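Local coordinates for TRAP dicarboxylate ABC transporter, substrate-binding protein (Roseobacter denitrificans, PDB 4OVQ) that binds beta-D-glucuronate in its interdomain pocket and probably delivers it, as a periplasmic solute-binding protein, to a TRAP-type membrane transporter, at residues 98-103 against 169-174; 105-110 against 302-307. All coordinates share one frame; numbering follows the deposited sequence.

Contact 1: 98-103 against 169-174; sequences AANVVS and MNNELF. With BDP (beta-D-glucopyranuronic acid), chain C.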
ATOM      1  N   ALA A  98      11.294  -6.164   8.237  1.00 13.87           N
ATOM      2  CA  ALA A  98      10.611  -5.324   9.224  1.00 16.38           C
ATOM      3  C   ALA A  98       9.424  -4.656   8.549  1.00 14.05           C
ATOM      4  O   ALA A  98       8.364  -4.528   9.152  1.00 18.10           O
ATOM      5  CB  ALA A  98      11.555  -4.304   9.860  1.00 19.51           C
ATOM      6  N   ALA A  99       9.592  -4.252   7.285  1.00 17.64           N
ATOM      7  CA  ALA A  99       8.498  -3.601   6.569  1.00 16.86           C
ATOM      8  C   ALA A  99       7.382  -4.580   6.329  1.00 15.56           C
ATOM      9  O   ALA A  99       6.211  -4.216   6.250  1.00 14.58           O
ATOM     10  CB  ALA A  99       8.974  -3.031   5.249  1.00 14.99           C
ATOM     11  N   ASN A 100       7.747  -5.848   6.226  1.00 13.73           N
ATOM     12  CA  ASN A 100       6.786  -6.898   6.002  1.00 13.98           C
ATOM     13  C   ASN A 100       5.740  -7.015   7.120  1.00 16.63           C
ATOM     14  O   ASN A 100       4.661  -7.530   6.902  1.00 16.68           O
ATOM     15  CB  ASN A 100       7.532  -8.218   5.800  1.00 17.71           C
ATOM     16  CG  ASN A 100       6.837  -9.150   4.834  1.00 17.82           C
ATOM     17  OD1 ASN A 100       6.052  -8.738   3.984  1.00 11.58           O
ATOM     18  ND2 ASN A 100       7.163 -10.434   4.930  1.00 19.70           N
ATOM     19  N   VAL A 101       6.036  -6.493   8.311  1.00 18.59           N
ATOM     20  CA  VAL A 101       5.080  -6.554   9.404  1.00 18.19           C
ATOM     21  C   VAL A 101       3.735  -5.844   9.102  1.00 16.84           C
ATOM     22  O   VAL A 101       2.694  -6.260   9.585  1.00 19.02           O
ATOM     23  CB  VAL A 101       5.692  -6.047  10.736  1.00 23.79           C
ATOM     24  CG1 VAL A 101       5.676  -4.543  10.820  1.00 20.71           C
ATOM     25  CG2 VAL A 101       4.944  -6.643  11.908  1.00 31.07           C
ATOM     26  N   VAL A 102       3.737  -4.820   8.240  1.00 14.86           N
ATOM     27  CA  VAL A 102       2.507  -4.066   7.994  1.00 17.16           C
ATOM     28  C   VAL A 102       1.604  -4.796   6.999  1.00 16.26           C
ATOM     29  O   VAL A 102       0.448  -4.406   6.804  1.00 19.79           O
ATOM     30  CB  VAL A 102       2.783  -2.595   7.538  1.00 15.12           C
ATOM     31  CG1 VAL A 102       3.670  -1.887   8.540  1.00 15.53           C
ATOM     32  CG2 VAL A 102       3.392  -2.541   6.180  1.00 15.05           C
ATOM     33  N   SER A 103       2.136  -5.868   6.407  1.00 14.77           N
ATOM     34  CA  SER A 103       1.426  -6.705   5.470  1.00 15.40           C
ATOM     35  C   SER A 103       0.727  -7.896   6.180  1.00 15.08           C
ATOM     36  O   SER A 103       0.048  -8.692   5.546  1.00 16.76           O
ATOM     37  CB  SER A 103       2.393  -7.160   4.387  1.00 14.81           C
ATOM     38  OG  SER A 103       2.711  -6.057   3.520  1.00 17.01           O
HETATM   39  N   MSE A 169      -1.390  -8.715  -4.371  1.00  9.07           N
HETATM   40  CA  MSE A 169      -0.054  -8.193  -4.677  1.00  6.64           C
HETATM   41  C   MSE A 169       1.007  -9.250  -4.503  1.00  7.88           C
HETATM   42  O   MSE A 169       0.733 -10.300  -3.936  1.00  9.57           O
HETATM   43  CB  MSE A 169       0.261  -7.010  -3.775  1.00  6.66           C
HETATM   44  CG  MSE A 169      -0.641  -5.779  -4.007  1.00  6.54           C
HETATM   45 SE   MSE A 169      -0.150  -4.177  -3.040  1.00 13.22          SE
HETATM   46  CE  MSE A 169      -0.744  -4.707  -1.236  1.00  7.21           C
ATOM     47  N   ASN A 170       2.208  -8.935  -5.003  1.00  8.51           N
ATOM     48  CA  ASN A 170       3.332  -9.860  -4.975  1.00 14.05           C
ATOM     49  C   ASN A 170       4.041  -9.961  -3.604  1.00 11.99           C
ATOM     50  O   ASN A 170       5.083  -9.364  -3.392  1.00 15.86           O
ATOM     51  CB  ASN A 170       4.313  -9.436  -6.066  1.00 14.05           C
ATOM     52  CG  ASN A 170       3.699  -9.495  -7.451  1.00 15.45           C
ATOM     53  OD1 ASN A 170       3.588 -10.567  -8.053  1.00 19.23           O
ATOM     54  ND2 ASN A 170       3.287  -8.353  -7.966  1.00 13.05           N
ATOM     55  N   ASN A 171       3.433 -10.714  -2.695  1.00 11.22           N
ATOM     56  CA  ASN A 171       3.954 -10.937  -1.348  1.00 11.79           C
ATOM     57  C   ASN A 171       3.340 -12.224  -0.827  1.00 15.04           C
ATOM     58  O   ASN A 171       2.116 -12.376  -0.808  1.00 10.90           O
ATOM     59  CB  ASN A 171       3.642  -9.715  -0.443  1.00 10.83           C
ATOM     60  CG  ASN A 171       4.252  -9.832   0.967  1.00  9.94           C
ATOM     61  OD1 ASN A 171       4.483 -10.936   1.474  1.00 12.10           O
ATOM     62  ND2 ASN A 171       4.520  -8.692   1.591  1.00 12.49           N
ATOM     63  N   GLU A 172       4.177 -13.192  -0.442  1.00 17.48           N
ATOM     64  CA  GLU A 172       3.655 -14.495  -0.034  1.00 15.97           C
ATOM     65  C   GLU A 172       2.763 -14.438   1.209  1.00 15.66           C
ATOM     66  O   GLU A 172       1.986 -15.367   1.472  1.00 18.98           O
ATOM     67  CB  GLU A 172       4.799 -15.502   0.169  1.00 21.65           C
ATOM     68  CG  GLU A 172       5.213 -16.207  -1.123  1.00 35.02           C
ATOM     69  CD  GLU A 172       4.273 -17.358  -1.520  1.00 36.20           C
ATOM     70  OE1 GLU A 172       4.042 -18.275  -0.697  1.00 38.66           O
ATOM     71  OE2 GLU A 172       3.778 -17.341  -2.672  1.00 43.84           O
ATOM     72  N   LEU A 173       2.847 -13.376   1.996  1.00 13.00           N
ATOM     73  CA  LEU A 173       1.882 -13.198   3.075  1.00 15.68           C
ATOM     74  C   LEU A 173       0.447 -13.145   2.546  1.00 13.20           C
ATOM     75  O   LEU A 173      -0.483 -13.603   3.191  1.00 16.08           O
ATOM     76  CB  LEU A 173       2.151 -11.937   3.881  1.00 19.94           C
ATOM     77  CG  LEU A 173       2.995 -12.090   5.131  1.00 27.41           C
ATOM     78  CD1 LEU A 173       4.285 -12.840   4.804  1.00 30.40           C
ATOM     79  CD2 LEU A 173       3.274 -10.701   5.717  1.00 19.31           C
ATOM     80  N   PHE A 174       0.273 -12.541   1.371  1.00 11.75           N
ATOM     81  CA  PHE A 174      -1.066 -12.365   0.813  1.00 12.13           C
ATOM     82  C   PHE A 174      -1.560 -13.648   0.140  1.00 10.40           C
ATOM     83  O   PHE A 174      -2.764 -13.952   0.159  1.00 11.35           O
ATOM     84  CB  PHE A 174      -1.087 -11.214  -0.192  1.00 12.42           C
ATOM     85  CG  PHE A 174      -0.512  -9.928   0.332  1.00  9.28           C
ATOM     86  CD1 PHE A 174      -0.661  -9.557   1.673  1.00  9.02           C
ATOM     87  CD2 PHE A 174       0.186  -9.100  -0.507  1.00  9.45           C
ATOM     88  CE1 PHE A 174      -0.131  -8.384   2.135  1.00 11.93           C
ATOM     89  CE2 PHE A 174       0.730  -7.918  -0.034  1.00  9.02           C
ATOM     90  CZ  PHE A 174       0.597  -7.575   1.282  1.00 11.75           C
TER
HETATM   91  C1  BDP C 402      -3.093   0.216  -4.054  1.00  7.53           C
HETATM   92  C2  BDP C 402      -1.730   0.812  -3.812  1.00  6.68           C
HETATM   93  C3  BDP C 402      -0.945   0.603  -5.032  1.00  5.36           C
HETATM   94  C4  BDP C 402      -0.839  -0.853  -5.337  1.00  6.15           C
HETATM   95  C5  BDP C 402      -2.214  -1.461  -5.486  1.00  7.19           C
HETATM   96  C6  BDP C 402      -2.179  -2.975  -5.750  1.00  6.28           C
HETATM   97  O2  BDP C 402      -1.958   2.250  -3.622  1.00  7.35           O
HETATM   98  O3  BDP C 402       0.418   1.053  -4.686  1.00  6.19           O
HETATM   99  O4  BDP C 402      -0.052  -1.052  -6.587  1.00  6.66           O
HETATM  100  O5  BDP C 402      -3.007  -1.222  -4.331  1.00  6.88           O
HETATM  101  O6A BDP C 402      -1.243  -3.453  -6.455  1.00  8.44           O
HETATM  102  O1  BDP C 402      -3.943   0.328  -2.950  1.00  7.09           O
HETATM  103  O6B BDP C 402      -3.199  -3.590  -5.354  1.00  7.81           O
HETATM  104  O   HOH W   1       6.556 -12.223   2.582  1.00 19.18           O
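N171 ND2 is shared between two acceptors: it donates to N100 OD1 at 2.8 Å and to the backbone O of G90. The bond to N100 is almost straight (N-H...O 166°), in the carbonyl plane of N100 and 9° out of the N171 amide plane, so the two amides meet nearly coplanar. N171 OD1 takes the backbone N-H of L173 at 3.0 Å from above its carbonyl plane, making N171 the N-cap of helix 172-180. A water bridges the two amides, accepting from N100 ND2 and donating to N171 OD1. With CG anti to the backbone N (chi1 -176°), N171 reaches the 98-103 loop while still capping its own helix. Replacing N171 by alanine would remove both amide ends and is likely to leave N100 OD1 and the carbonyl of G90 without this donor, and the start of the helix without its side-chain cap. Beside the amides, L173 CD2 packs against N100 O at 3.7 Å. S103 O lies at the edge of the F174 ring, 3.4 Å from CE1, and S103 OG approaches F174 CZ at 3.4 Å. M169, selenomethionine here, lines the sugar pocket, its CG 3.4 Å from O6A of the glucuronate. The contact thus joins the turn after strand 165-168 to the loop between helices 89-92 and 111-118, whose far side rests on helices 121-132 and 315-322.

Contact 2: 105-110 against 302-307; sequences PFIFKD and PVYEAY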
ATOM      1  N   PRO A 105      -2.247  -9.549   7.918  1.00 18.46           N
ATOM      2  CA  PRO A 105      -3.688  -9.302   7.974  1.00 15.04           C
ATOM      3  C   PRO A 105      -4.152  -9.008   9.403  1.00 15.83           C
ATOM      4  O   PRO A 105      -3.699  -9.670  10.318  1.00 18.98           O
ATOM      5  CB  PRO A 105      -4.272 -10.634   7.490  1.00 27.31           C
ATOM      6  CG  PRO A 105      -3.235 -11.176   6.596  1.00 23.41           C
ATOM      7  CD  PRO A 105      -1.942 -10.829   7.261  1.00 18.39           C
ATOM      8  N   PHE A 106      -4.996  -8.000   9.555  1.00 20.00           N
ATOM      9  CA  PHE A 106      -5.618  -7.678  10.836  1.00 21.17           C
ATOM     10  C   PHE A 106      -4.620  -7.271  11.924  1.00 24.50           C
ATOM     11  O   PHE A 106      -4.879  -7.505  13.117  1.00 28.22           O
ATOM     12  CB  PHE A 106      -6.488  -8.859  11.303  1.00 25.63           C
ATOM     13  CG  PHE A 106      -7.588  -9.230  10.331  1.00 25.45           C
ATOM     14  CD1 PHE A 106      -8.708  -8.423  10.187  1.00 21.71           C
ATOM     15  CD2 PHE A 106      -7.499 -10.385   9.572  1.00 22.69           C
ATOM     16  CE1 PHE A 106      -9.713  -8.757   9.297  1.00 23.46           C
ATOM     17  CE2 PHE A 106      -8.498 -10.728   8.688  1.00 21.50           C
ATOM     18  CZ  PHE A 106      -9.612  -9.912   8.553  1.00 21.40           C
ATOM     19  N   ILE A 107      -3.499  -6.652  11.550  1.00 25.94           N
ATOM     20  CA  ILE A 107      -2.520  -6.223  12.555  1.00 22.35           C
ATOM     21  C   ILE A 107      -2.791  -4.825  13.127  1.00 26.60           C
ATOM     22  O   ILE A 107      -2.433  -4.533  14.273  1.00 29.32           O
ATOM     23  CB  ILE A 107      -1.066  -6.333  12.055  1.00 24.50           C
ATOM     24  CG1 ILE A 107      -0.119  -6.255  13.265  1.00 27.25           C
ATOM     25  CG2 ILE A 107      -0.751  -5.260  11.031  1.00 23.43           C
ATOM     26  CD1 ILE A 107       1.329  -6.375  12.911  1.00 27.13           C
ATOM     27  N   PHE A 108      -3.435  -3.971  12.347  1.00 27.57           N
ATOM     28  CA  PHE A 108      -3.905  -2.690  12.854  1.00 28.60           C
ATOM     29  C   PHE A 108      -5.416  -2.766  13.053  1.00 26.37           C
ATOM     30  O   PHE A 108      -6.092  -3.524  12.366  1.00 29.98           O
ATOM     31  CB  PHE A 108      -3.531  -1.568  11.882  1.00 28.38           C
ATOM     32  CG  PHE A 108      -2.069  -1.523  11.551  1.00 25.96           C
ATOM     33  CD1 PHE A 108      -1.130  -1.228  12.532  1.00 24.45           C
ATOM     34  CD2 PHE A 108      -1.621  -1.777  10.262  1.00 20.05           C
ATOM     35  CE1 PHE A 108       0.225  -1.186  12.233  1.00 25.27           C
ATOM     36  CE2 PHE A 108      -0.271  -1.730   9.957  1.00 24.41           C
ATOM     37  CZ  PHE A 108       0.653  -1.433  10.945  1.00 23.59           C
ATOM     38  N   LYS A 109      -5.952  -2.022  14.017  1.00 30.12           N
ATOM     39  CA  LYS A 109      -7.392  -1.982  14.227  1.00 29.24           C
ATOM     40  C   LYS A 109      -8.059  -1.019  13.260  1.00 29.84           C
ATOM     41  O   LYS A 109      -9.240  -1.171  12.954  1.00 31.88           O
ATOM     42  CB  LYS A 109      -7.720  -1.571  15.675  1.00 28.32           C
ATOM     43  CG  LYS A 109      -6.659  -1.969  16.696  1.00 34.51           C
ATOM     44  CD  LYS A 109      -7.052  -1.604  18.120  1.00 39.93           C
ATOM     45  CE  LYS A 109      -6.289  -2.464  19.106  1.00 41.23           C
ATOM     46  NZ  LYS A 109      -6.055  -1.763  20.404  1.00 42.66           N
ATOM     47  N   ASP A 110      -7.300  -0.034  12.774  1.00 24.27           N
ATOM     48  CA  ASP A 110      -7.817   0.939  11.818  1.00 26.37           C
ATOM     49  C   ASP A 110      -6.701   1.892  11.408  1.00 22.59           C
ATOM     50  O   ASP A 110      -5.580   1.784  11.902  1.00 23.73           O
ATOM     51  CB  ASP A 110      -9.025   1.718  12.376  1.00 34.00           C
ATOM     52  CG  ASP A 110      -8.748   2.383  13.704  1.00 31.39           C
ATOM     53  OD1 ASP A 110      -7.627   2.878  13.936  1.00 31.06           O
ATOM     54  OD2 ASP A 110      -9.686   2.421  14.526  1.00 34.88           O
ATOM     55  N   PRO A 302      -1.932 -19.187  11.026  1.00 23.87           N
ATOM     56  CA  PRO A 302      -0.820 -19.790  10.278  1.00 18.70           C
ATOM     57  C   PRO A 302       0.035 -18.791   9.471  1.00 27.27           C
ATOM     58  O   PRO A 302       1.196 -19.060   9.179  1.00 30.17           O
ATOM     59  CB  PRO A 302      -1.505 -20.792   9.333  1.00 29.26           C
ATOM     60  CG  PRO A 302      -2.890 -20.842   9.720  1.00 22.60           C
ATOM     61  CD  PRO A 302      -3.232 -19.617  10.484  1.00 26.38           C
ATOM     62  N   VAL A 303      -0.540 -17.662   9.081  1.00 26.06           N
ATOM     63  CA  VAL A 303       0.221 -16.654   8.352  1.00 23.04           C
ATOM     64  C   VAL A 303       1.145 -15.899   9.321  1.00 20.33           C
ATOM     65  O   VAL A 303       2.320 -15.644   9.000  1.00 22.02           O
ATOM     66  CB  VAL A 303      -0.725 -15.693   7.595  1.00 20.65           C
ATOM     67  CG1 VAL A 303       0.057 -14.599   6.848  1.00 19.13           C
ATOM     68  CG2 VAL A 303      -1.596 -16.477   6.609  1.00 21.02           C
ATOM     69  N   TYR A 304       0.608 -15.521  10.480  1.00 22.28           N
ATOM     70  CA  TYR A 304       1.396 -14.851  11.517  1.00 22.06           C
ATOM     71  C   TYR A 304       2.472 -15.781  12.010  1.00 23.22           C
ATOM     72  O   TYR A 304       3.651 -15.426  12.095  1.00 24.74           O
ATOM     73  CB  TYR A 304       0.530 -14.466  12.708  1.00 23.16           C
ATOM     74  CG  TYR A 304      -0.163 -13.136  12.604  1.00 24.03           C
ATOM     75  CD1 TYR A 304      -1.290 -12.979  11.817  1.00 17.88           C
ATOM     76  CD2 TYR A 304       0.299 -12.041  13.297  1.00 21.23           C
ATOM     77  CE1 TYR A 304      -1.933 -11.782  11.722  1.00 21.20           C
ATOM     78  CE2 TYR A 304      -0.350 -10.826  13.209  1.00 25.01           C
ATOM     79  CZ  TYR A 304      -1.462 -10.698  12.411  1.00 19.09           C
ATOM     80  OH  TYR A 304      -2.118  -9.489  12.314  1.00 24.81           O
ATOM     81  N   GLU A 305       2.054 -16.981  12.374  1.00 26.96           N
ATOM     82  CA  GLU A 305       2.970 -17.968  12.881  1.00 22.13           C
ATOM     83  C   GLU A 305       4.072 -18.255  11.859  1.00 21.05           C
ATOM     84  O   GLU A 305       5.227 -18.460  12.215  1.00 31.68           O
ATOM     85  CB  GLU A 305       2.176 -19.214  13.248  1.00 23.01           C
ATOM     86  CG  GLU A 305       1.317 -18.961  14.473  1.00 22.53           C
ATOM     87  CD  GLU A 305       2.187 -18.777  15.691  1.00 27.31           C
ATOM     88  OE1 GLU A 305       3.290 -19.372  15.694  1.00 25.74           O
ATOM     89  OE2 GLU A 305       1.780 -18.038  16.618  1.00 23.11           O
ATOM     90  N   ALA A 306       3.725 -18.175  10.584  1.00 25.70           N
ATOM     91  CA  ALA A 306       4.699 -18.445   9.521  1.00 28.20           C
ATOM     92  C   ALA A 306       5.651 -17.250   9.250  1.00 35.38           C
ATOM     93  O   ALA A 306       6.757 -17.426   8.728  1.00 35.90           O
ATOM     94  CB  ALA A 306       3.977 -18.851   8.265  1.00 29.84           C
ATOM     95  N   TYR A 307       5.219 -16.040   9.594  1.00 27.29           N
ATOM     96  CA  TYR A 307       6.128 -14.899   9.630  1.00 22.29           C
ATOM     97  C   TYR A 307       7.080 -14.981  10.834  1.00 23.87           C
ATOM     98  O   TYR A 307       8.243 -14.587  10.751  1.00 20.37           O
ATOM     99  CB  TYR A 307       5.323 -13.605   9.683  1.00 17.37           C
ATOM    100  CG  TYR A 307       6.153 -12.373   9.851  1.00 16.43           C
ATOM    101  CD1 TYR A 307       6.730 -11.756   8.738  1.00 20.80           C
ATOM    102  CD2 TYR A 307       6.322 -11.783  11.088  1.00 20.49           C
ATOM    103  CE1 TYR A 307       7.491 -10.616   8.868  1.00 25.48           C
ATOM    104  CE2 TYR A 307       7.097 -10.633  11.234  1.00 23.62           C
ATOM    105  CZ  TYR A 307       7.678 -10.062  10.116  1.00 24.67           C
ATOM    106  OH  TYR A 307       8.439  -8.925  10.239  1.00 21.02           O
TER
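Y304 reaches out from helix 301-310 and donates its hydroxyl to the backbone carbonyl of P105, with OH 2.6 Å from O. The bond is short, and the hydroxyl stands 36° out of the carbonyl plane, while P105 O itself lies in the plane of the tyrosine ring, at its edge. Around this point the packing is close. I107 CB sits 3.3 Å from Y304 OH, the two side chains crossing at a slant. I107 N also lies 3.2 Å from Y304 OH, at an angle too poor for a hydrogen bond. Y304 holds CG anti to its carbonyl carbon (chi1 -87°), which carries the phenol across to the loop although the backbones stay well separated: the nearest CA atoms, those of P105 and Y304, are 8.3 Å apart. In the fold of this TRAP-type (DctP, family 7) solute-binding protein, helix 301-310, near the C-terminus, packs here on the irregular connection that leads into helix 111-118, where D110 is the N-cap and its OD1 accepts from the backbone N of H113. V303 points toward the loop and meets the proline ring loosely, CG1 4.3 Å from P105 CD; M177 and E180 of helix 172-180 flank this apolar pair. On the inner side I107 rests on I321, whereas the outward face of helix 301-310 carries P302, E305 and A306 at the protein surface. The F106 ring swings clear of the helix and is only partly covered, and K109 is exposed farther along the loop.

Contacts 1 and 2 lie about 10 Å apart, centre to centre, and share the connection between helices 89-92 and 111-118: residues 98-103 and 105-110 are separated by L104 alone. Their partners come later in the chain, 169-174 at the start of helix 172-180 and 302-307 on helix 301-310, so the segments alternate in sequence. The two contacts touch directly, I107 CD1 packing 3.6 Å from V101 O and V303 CG1 3.8 Å from L173 O. One loop is therefore held by two distant parts of the chain, contact 1 adjoining the glucuronate pocket through M169 and contact 2 lying farther from the chain's centre.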